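MRNA-binding protein PUF3 (Saccharomyces cerevisiae, PDB 3K49) binds the 3'-UTRs of mRNAs encoding mitochondrial proteins, such as COX17, through its Pumilio repeat domain, promoting COX17 mRNA deadenylation and decay and steering mRNAs to mitochondria. Local coordinates at residues 270-275 / 314-319; 287-292 / 302-307. All blocks are in the same frame, centred on the assembly; numbering follows the deposited sequence.

Overall arrangement
Running from the N terminus, the chain passes 270-275 at the end of helix 264-274 in Pumilio repeat 7, then the loop 287-292, then 302-307 at the start of Pumilio repeat 8, and finally 314-319 on the RNA-facing helix 313-323. Interaction 2 closes a short loop of nine residues between 287-292 and 302-307; interaction 1 closes a longer one of 38 residues between 270-275 and 314-319, and the short loop is nested inside it without crossing. Their centres lie about 15 Å apart. They meet where consecutive helices 303-308 and 313-323 pack, Ile317 CD1 lying 3.4 Å from Met307 CE. Together they tie repeat 7 and the following loop to repeat 8.

Interaction 1: residues 270-275 / 314-319; sequences KSILYG and NYVIQK. With nucleotides of chain B.
Leu273 and Lys319 bring their CA atoms to 7.9 Å, the nearest pair between two helical segments whose axes run almost parallel (9°) at 10.4 Å, the side-by-side packing of equivalent helices in successive Pumilio repeats. Lys319 makes the largest single contribution. A chi1 of -159° turns its CG away from the backbone N, and with bends at chi2 and chi4 its chain crosses the Ile272 and Leu273 side chains at a slant: CG meets Ile272 CD1 at 3.9 Å, and CE reaches Leu273 CD2 at 3.9 Å. Ile272 CD1 packs on Val316 CG1 (4.3 Å). The ammonium groups are close, Lys270 NZ to Lys319 NZ 3.8 Å, but Lys319 NZ forms a salt bridge with Glu269, which probably offsets the repulsion.

Other side chains of 314-319 read the RNA. Asn314 OD1 accepts a nearly straight hydrogen bond from N3 of U3 of chain B (3.1 Å, 173°) while its ND2 donates to O2; Gln318 NE2 donates to O4 of U3 (2.7 Å) and, by a bent bond tilted from the carbonyl plane, to Asn314 OD1. This is the Asn/Gln uracil recognition known from Pumilio repeats. One face of the Tyr315 ring lies over G4 of chain B, with Asn314 OD1 over the opposite face.

Around this pair, Lys270 and Ser271 pack on helix 222-230, Val316 on helix 303-308, and Ile317 and Gln318 on the C-terminal helix 355-364.

Interaction 2: residues 287-292 / 302-307; sequences ILPRDK and SPMILM
Ile287 divides its side chain between two methionines: CG1 stands anti to the carbonyl carbon (chi1 -52°), CG2 anti to the backbone N, and CD1 extends beyond CG1, giving two branches that end at different sulfurs. The setting is the all-helical Pumilio repeat fold, where the loop after helix 277-284 lies against the first turn of helix 303-308 in repeat 8. Here the CA atoms of Ile287 and Pro303 are 5.5 Å apart. Met304, bent at chi2 (-82°) and chi3, brings SD to 3.4 Å from Ile287 CG2, its chain crossing the isoleucine at about a right angle. Met307 places its SD 3.4 Å from Ile287 CD1. No hydrogen bond joins the segments, so the contact rests on apolar packing. Shortening Ile287 to an alanine would remove both branches, which is likely to cost Met304 SD and Met307 SD their isoleucine contacts and open a gap between loop and helix. Ile287 also touches Leu320 of helix 313-323, and its contact with Val255 of helix 255-259 extends the packing into repeat 7. Flanking contacts finish it: Pro303 CB approaches Ile287 CG2 at 4.1 Å, and Pro289 CD rests 4.1 Å from Met304 CG.

Interaction 1: residues 270-275 / 314-319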
loop_
_atom_site.group_PDB
_atom_site.type_symbol
_atom_site.label_atom_id
_atom_site.label_comp_id
_atom_site.label_asym_id
_atom_site.label_seq_id
_atom_site.Cartn_x
_atom_site.Cartn_y
_atom_site.Cartn_z
ATOM N N LYS A 270 -8.973 12.231 -7.124
ATOM C CA LYS A 270 -9.050 12.247 -5.668
ATOM C C LYS A 270 -9.335 13.653 -5.190
ATOM O O LYS A 270 -10.039 13.839 -4.201
ATOM C CB LYS A 270 -7.747 11.740 -5.046
ATOM C CG LYS A 270 -7.479 10.284 -5.336
ATOM C CD LYS A 270 -8.533 9.389 -4.673
ATOM C CE LYS A 270 -8.650 8.038 -5.386
ATOM N NZ LYS A 270 -8.955 8.213 -6.851
ATOM N N SER A 271 -8.771 14.636 -5.892
ATOM C CA SER A 271 -8.966 16.041 -5.553
ATOM C C SER A 271 -10.441 16.343 -5.501
ATOM O O SER A 271 -10.939 16.840 -4.499
ATOM C CB SER A 271 -8.303 16.956 -6.587
ATOM O OG SER A 271 -6.892 16.843 -6.550
ATOM N N ILE A 272 -11.140 16.035 -6.591
ATOM C CA ILE A 272 -12.565 16.344 -6.684
ATOM C C ILE A 272 -13.424 15.364 -5.869
ATOM O O ILE A 272 -14.548 15.678 -5.483
ATOM C CB ILE A 272 -13.047 16.429 -8.157
ATOM C CG1 ILE A 272 -12.956 15.081 -8.849
ATOM C CG2 ILE A 272 -12.221 17.452 -8.943
ATOM C CD1 ILE A 272 -13.173 15.189 -10.343
ATOM N N LEU A 273 -12.875 14.189 -5.585
ATOM C CA LEU A 273 -13.582 13.202 -4.787
ATOM C C LEU A 273 -13.513 13.519 -3.298
ATOM O O LEU A 273 -14.521 13.428 -2.602
ATOM C CB LEU A 273 -13.025 11.801 -5.047
ATOM C CG LEU A 273 -13.598 10.692 -4.169
ATOM C CD1 LEU A 273 -15.109 10.701 -4.233
ATOM C CD2 LEU A 273 -13.052 9.341 -4.585
ATOM N N TYR A 274 -12.334 13.897 -2.811
ATOM C CA TYR A 274 -12.153 14.118 -1.375
ATOM C C TYR A 274 -11.983 15.577 -0.940
ATOM O O TYR A 274 -11.892 15.866 0.247
ATOM C CB TYR A 274 -11.004 13.261 -0.847
ATOM C CG TYR A 274 -11.309 11.786 -0.939
ATOM C CD1 TYR A 274 -12.389 11.239 -0.253
ATOM C CD2 TYR A 274 -10.540 10.943 -1.730
ATOM C CE1 TYR A 274 -12.686 9.892 -0.341
ATOM C CE2 TYR A 274 -10.829 9.592 -1.821
ATOM C CZ TYR A 274 -11.899 9.069 -1.124
ATOM O OH TYR A 274 -12.185 7.720 -1.218
ATOM N N GLY A 275 -11.936 16.498 -1.891
ATOM C CA GLY A 275 -11.848 17.899 -1.537
ATOM C C GLY A 275 -13.149 18.437 -0.957
ATOM O O GLY A 275 -14.229 17.939 -1.273
ATOM N N ASN A 314 -10.689 11.688 -19.864
ATOM C CA ASN A 314 -12.080 11.226 -19.909
ATOM C C ASN A 314 -12.587 10.651 -18.574
ATOM O O ASN A 314 -13.768 10.780 -18.260
ATOM C CB ASN A 314 -12.305 10.236 -21.055
ATOM C CG ASN A 314 -11.815 8.839 -20.727
ATOM O OD1 ASN A 314 -12.377 8.162 -19.871
ATOM N ND2 ASN A 314 -10.762 8.402 -21.408
ATOM N N TYR A 315 -11.693 10.038 -17.794
ATOM C CA TYR A 315 -12.048 9.497 -16.477
ATOM C C TYR A 315 -12.335 10.620 -15.489
ATOM O O TYR A 315 -13.260 10.532 -14.677
ATOM C CB TYR A 315 -10.931 8.609 -15.912
ATOM C CG TYR A 315 -10.649 7.358 -16.712
ATOM C CD1 TYR A 315 -9.484 7.238 -17.459
ATOM C CD2 TYR A 315 -11.541 6.291 -16.709
ATOM C CE1 TYR A 315 -9.218 6.102 -18.189
ATOM C CE2 TYR A 315 -11.279 5.145 -17.433
ATOM C CZ TYR A 315 -10.117 5.058 -18.173
ATOM O OH TYR A 315 -9.848 3.922 -18.901
ATOM N N VAL A 316 -11.533 11.675 -15.561
ATOM C CA VAL A 316 -11.747 12.844 -14.716
ATOM C C VAL A 316 -13.076 13.514 -15.053
ATOM O O VAL A 316 -13.713 14.117 -14.187
ATOM C CB VAL A 316 -10.598 13.864 -14.850
ATOM C CG1 VAL A 316 -10.839 15.054 -13.944
ATOM C CG2 VAL A 316 -9.269 13.209 -14.521
ATOM N N ILE A 317 -13.494 13.399 -16.311
ATOM C CA ILE A 317 -14.779 13.945 -16.740
ATOM C C ILE A 317 -15.919 13.109 -16.173
ATOM O O ILE A 317 -16.847 13.640 -15.554
ATOM C CB ILE A 317 -14.903 13.993 -18.275
ATOM C CG1 ILE A 317 -13.850 14.927 -18.875
ATOM C CG2 ILE A 317 -16.297 14.447 -18.681
ATOM C CD1 ILE A 317 -14.100 16.395 -18.612
ATOM N N GLN A 318 -15.838 11.797 -16.388
ATOM C CA GLN A 318 -16.783 10.862 -15.786
ATOM C C GLN A 318 -16.915 11.139 -14.289
ATOM O O GLN A 318 -18.023 11.278 -13.763
ATOM C CB GLN A 318 -16.328 9.417 -16.003
ATOM C CG GLN A 318 -15.979 9.075 -17.440
ATOM C CD GLN A 318 -15.671 7.606 -17.631
ATOM O OE1 GLN A 318 -16.240 6.753 -16.950
ATOM N NE2 GLN A 318 -14.770 7.299 -18.558
ATOM N N LYS A 319 -15.772 11.227 -13.617
ATOM C CA LYS A 319 -15.731 11.511 -12.191
ATOM C C LYS A 319 -16.492 12.793 -11.858
ATOM O O LYS A 319 -17.269 12.835 -10.901
ATOM C CB LYS A 319 -14.281 11.627 -11.724
ATOM C CG LYS A 319 -14.074 11.420 -10.229
ATOM C CD LYS A 319 -14.205 9.946 -9.857
ATOM C CE LYS A 319 -13.721 9.671 -8.436
ATOM N NZ LYS A 319 -12.392 8.989 -8.397
ATOM P P U B 3 -12.423 -1.507 -21.681
ATOM O OP1 U B 3 -11.781 -2.824 -21.459
ATOM O OP2 U B 3 -13.437 -1.014 -20.717
ATOM O "O5'" U B 3 -11.269 -0.406 -21.827
ATOM C "C5'" U B 3 -10.273 -0.504 -22.844
ATOM C "C4'" U B 3 -9.381 0.725 -22.832
ATOM O "O4'" U B 3 -10.134 1.894 -23.255
ATOM C "C3'" U B 3 -8.807 1.107 -21.474
ATOM O "O3'" U B 3 -7.610 0.376 -21.226
ATOM C "C2'" U B 3 -8.536 2.600 -21.650
ATOM O "O2'" U B 3 -7.318 2.860 -22.326
ATOM C "C1'" U B 3 -9.729 3.027 -22.497
ATOM N N1 U B 3 -10.896 3.509 -21.727
ATOM C C2 U B 3 -10.987 4.858 -21.452
ATOM O O2 U B 3 -10.146 5.666 -21.795
ATOM N N3 U B 3 -12.103 5.233 -20.754
ATOM C C4 U B 3 -13.122 4.417 -20.308
ATOM O O4 U B 3 -14.087 4.908 -19.726
ATOM C C5 U B 3 -12.950 3.029 -20.622
ATOM C C6 U B 3 -11.871 2.632 -21.303
ATOM P P G B 4 -7.230 -0.042 -19.722
ATOM O OP1 G B 4 -6.163 -1.071 -19.780
ATOM O OP2 G B 4 -8.500 -0.324 -18.999
ATOM O "O5'" G B 4 -6.594 1.283 -19.110
ATOM C "C5'" G B 4 -5.569 1.981 -19.802
ATOM C "C4'" G B 4 -4.922 2.985 -18.879
ATOM O "O4'" G B 4 -5.909 3.968 -18.486
ATOM C "C3'" G B 4 -4.474 2.397 -17.553
ATOM O "O3'" G B 4 -3.218 1.745 -17.684
ATOM C "C2'" G B 4 -4.438 3.623 -16.644
ATOM O "O2'" G B 4 -3.255 4.391 -16.745
ATOM C "C1'" G B 4 -5.627 4.422 -17.176
ATOM N N9 G B 4 -6.831 4.281 -16.368
ATOM C C8 G B 4 -7.680 3.202 -16.274
ATOM N N7 G B 4 -8.672 3.404 -15.448
ATOM C C5 G B 4 -8.463 4.695 -14.975
ATOM C C6 G B 4 -9.201 5.463 -14.051
ATOM O O6 G B 4 -10.241 5.162 -13.450
ATOM N N1 G B 4 -8.620 6.710 -13.852
ATOM C C2 G B 4 -7.486 7.159 -14.474
ATOM N N2 G B 4 -7.073 8.392 -14.172
ATOM N N3 G B 4 -6.796 6.453 -15.336
ATOM C C4 G B 4 -7.339 5.241 -15.534
#

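Interaction 2: residues 287-292 / 302-307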
loop_
_atom_site.group_PDB
_atom_site.type_symbol
_atom_site.label_atom_id
_atom_site.label_comp_id
_atom_site.label_asym_id
_atom_site.label_seq_id
_atom_site.Cartn_x
_atom_site.Cartn_y
_atom_site.Cartn_z
ATOM N N ILE A 287 -13.025 24.235 -15.559
ATOM C CA ILE A 287 -13.448 23.432 -16.697
ATOM C C ILE A 287 -14.869 23.754 -17.130
ATOM O O ILE A 287 -15.243 23.522 -18.278
ATOM C CB ILE A 287 -13.363 21.933 -16.368
ATOM C CG1 ILE A 287 -11.977 21.587 -15.831
ATOM C CG2 ILE A 287 -13.671 21.092 -17.597
ATOM C CD1 ILE A 287 -11.814 20.119 -15.538
ATOM N N LEU A 288 -15.658 24.282 -16.203
ATOM C CA LEU A 288 -17.058 24.595 -16.471
ATOM C C LEU A 288 -17.249 25.636 -17.566
ATOM O O LEU A 288 -16.684 26.730 -17.490
ATOM C CB LEU A 288 -17.749 25.066 -15.194
ATOM C CG LEU A 288 -18.498 23.973 -14.442
ATOM C CD1 LEU A 288 -19.389 24.604 -13.396
ATOM C CD2 LEU A 288 -19.314 23.143 -15.420
ATOM N N PRO A 289 -18.042 25.288 -18.596
ATOM C CA PRO A 289 -18.486 26.240 -19.623
ATOM C C PRO A 289 -19.276 27.382 -18.981
ATOM O O PRO A 289 -20.130 27.143 -18.126
ATOM C CB PRO A 289 -19.400 25.385 -20.514
ATOM C CG PRO A 289 -19.742 24.170 -19.660
ATOM C CD PRO A 289 -18.487 23.920 -18.909
ATOM N N ARG A 290 -18.993 28.611 -19.393
ATOM C CA ARG A 290 -19.514 29.784 -18.694
ATOM C C ARG A 290 -21.039 29.808 -18.528
ATOM O O ARG A 290 -21.549 30.308 -17.522
ATOM C CB ARG A 290 -18.998 31.071 -19.349
ATOM C CG ARG A 290 -17.473 31.173 -19.325
ATOM C CD ARG A 290 -16.950 32.424 -20.009
ATOM N NE ARG A 290 -15.492 32.405 -20.090
ATOM C CZ ARG A 290 -14.754 33.334 -20.692
ATOM N NH1 ARG A 290 -15.334 34.374 -21.276
ATOM N NH2 ARG A 290 -13.432 33.222 -20.709
ATOM N N ASP A 291 -21.760 29.251 -19.498
ATOM C CA ASP A 291 -23.221 29.311 -19.487
ATOM C C ASP A 291 -23.858 28.226 -20.349
ATOM O O ASP A 291 -23.159 27.444 -20.989
ATOM C CB ASP A 291 -23.689 30.686 -19.967
ATOM C CG ASP A 291 -23.156 31.031 -21.351
ATOM O OD1 ASP A 291 -23.112 30.126 -22.210
ATOM O OD2 ASP A 291 -22.781 32.202 -21.580
ATOM N N LYS A 292 -25.189 28.202 -20.370
ATOM C CA LYS A 292 -25.946 27.217 -21.140
ATOM C C LYS A 292 -25.587 27.243 -22.621
ATOM O O LYS A 292 -25.793 26.267 -23.339
ATOM C CB LYS A 292 -27.449 27.459 -20.985
ATOM C CG LYS A 292 -27.970 27.439 -19.551
ATOM C CD LYS A 292 -28.034 26.021 -18.989
ATOM C CE LYS A 292 -28.920 25.935 -17.746
ATOM N NZ LYS A 292 -30.376 25.981 -18.079
ATOM N N SER A 302 -11.477 24.197 -25.921
ATOM C CA SER A 302 -12.004 24.369 -24.572
ATOM C C SER A 302 -11.604 23.181 -23.693
ATOM O O SER A 302 -11.588 22.036 -24.158
ATOM C CB SER A 302 -13.523 24.490 -24.610
ATOM O OG SER A 302 -14.109 23.270 -25.033
ATOM N N PRO A 303 -11.282 23.452 -22.419
ATOM C CA PRO A 303 -10.882 22.426 -21.448
ATOM C C PRO A 303 -11.686 21.134 -21.574
ATOM O O PRO A 303 -11.095 20.077 -21.818
ATOM C CB PRO A 303 -11.156 23.107 -20.109
ATOM C CG PRO A 303 -10.875 24.548 -20.393
ATOM C CD PRO A 303 -11.320 24.793 -21.811
ATOM N N MET A 304 -13.005 21.229 -21.424
ATOM C CA MET A 304 -13.897 20.072 -21.500
ATOM C C MET A 304 -13.583 19.166 -22.678
ATOM O O MET A 304 -13.391 17.960 -22.509
ATOM C CB MET A 304 -15.345 20.534 -21.612
ATOM C CG MET A 304 -15.892 21.154 -20.348
ATOM S SD MET A 304 -16.436 19.884 -19.192
ATOM C CE MET A 304 -17.610 19.010 -20.223
ATOM N N ILE A 305 -13.533 19.749 -23.872
ATOM C CA ILE A 305 -13.382 18.971 -25.096
ATOM C C ILE A 305 -11.996 18.360 -25.225
ATOM O O ILE A 305 -11.853 17.226 -25.687
ATOM C CB ILE A 305 -13.637 19.831 -26.345
ATOM C CG1 ILE A 305 -15.027 20.462 -26.285
ATOM C CG2 ILE A 305 -13.473 18.997 -27.607
ATOM C CD1 ILE A 305 -16.151 19.454 -26.214
ATOM N N LEU A 306 -10.973 19.111 -24.824
ATOM C CA LEU A 306 -9.614 18.581 -24.795
ATOM C C LEU A 306 -9.567 17.386 -23.851
ATOM O O LEU A 306 -8.806 16.446 -24.056
ATOM C CB LEU A 306 -8.628 19.636 -24.305
ATOM C CG LEU A 306 -8.269 20.795 -25.226
ATOM C CD1 LEU A 306 -7.419 21.798 -24.461
ATOM C CD2 LEU A 306 -7.541 20.303 -26.467
ATOM N N MET A 307 -10.390 17.441 -22.811
ATOM C CA MET A 307 -10.427 16.397 -21.800
ATOM C C MET A 307 -11.216 15.167 -22.256
ATOM O O MET A 307 -10.722 14.044 -22.151
ATOM C CB MET A 307 -10.958 16.957 -20.475
ATOM C CG MET A 307 -9.918 17.794 -19.737
ATOM S SD MET A 307 -10.529 18.571 -18.238
ATOM C CE MET A 307 -11.043 17.140 -17.285
#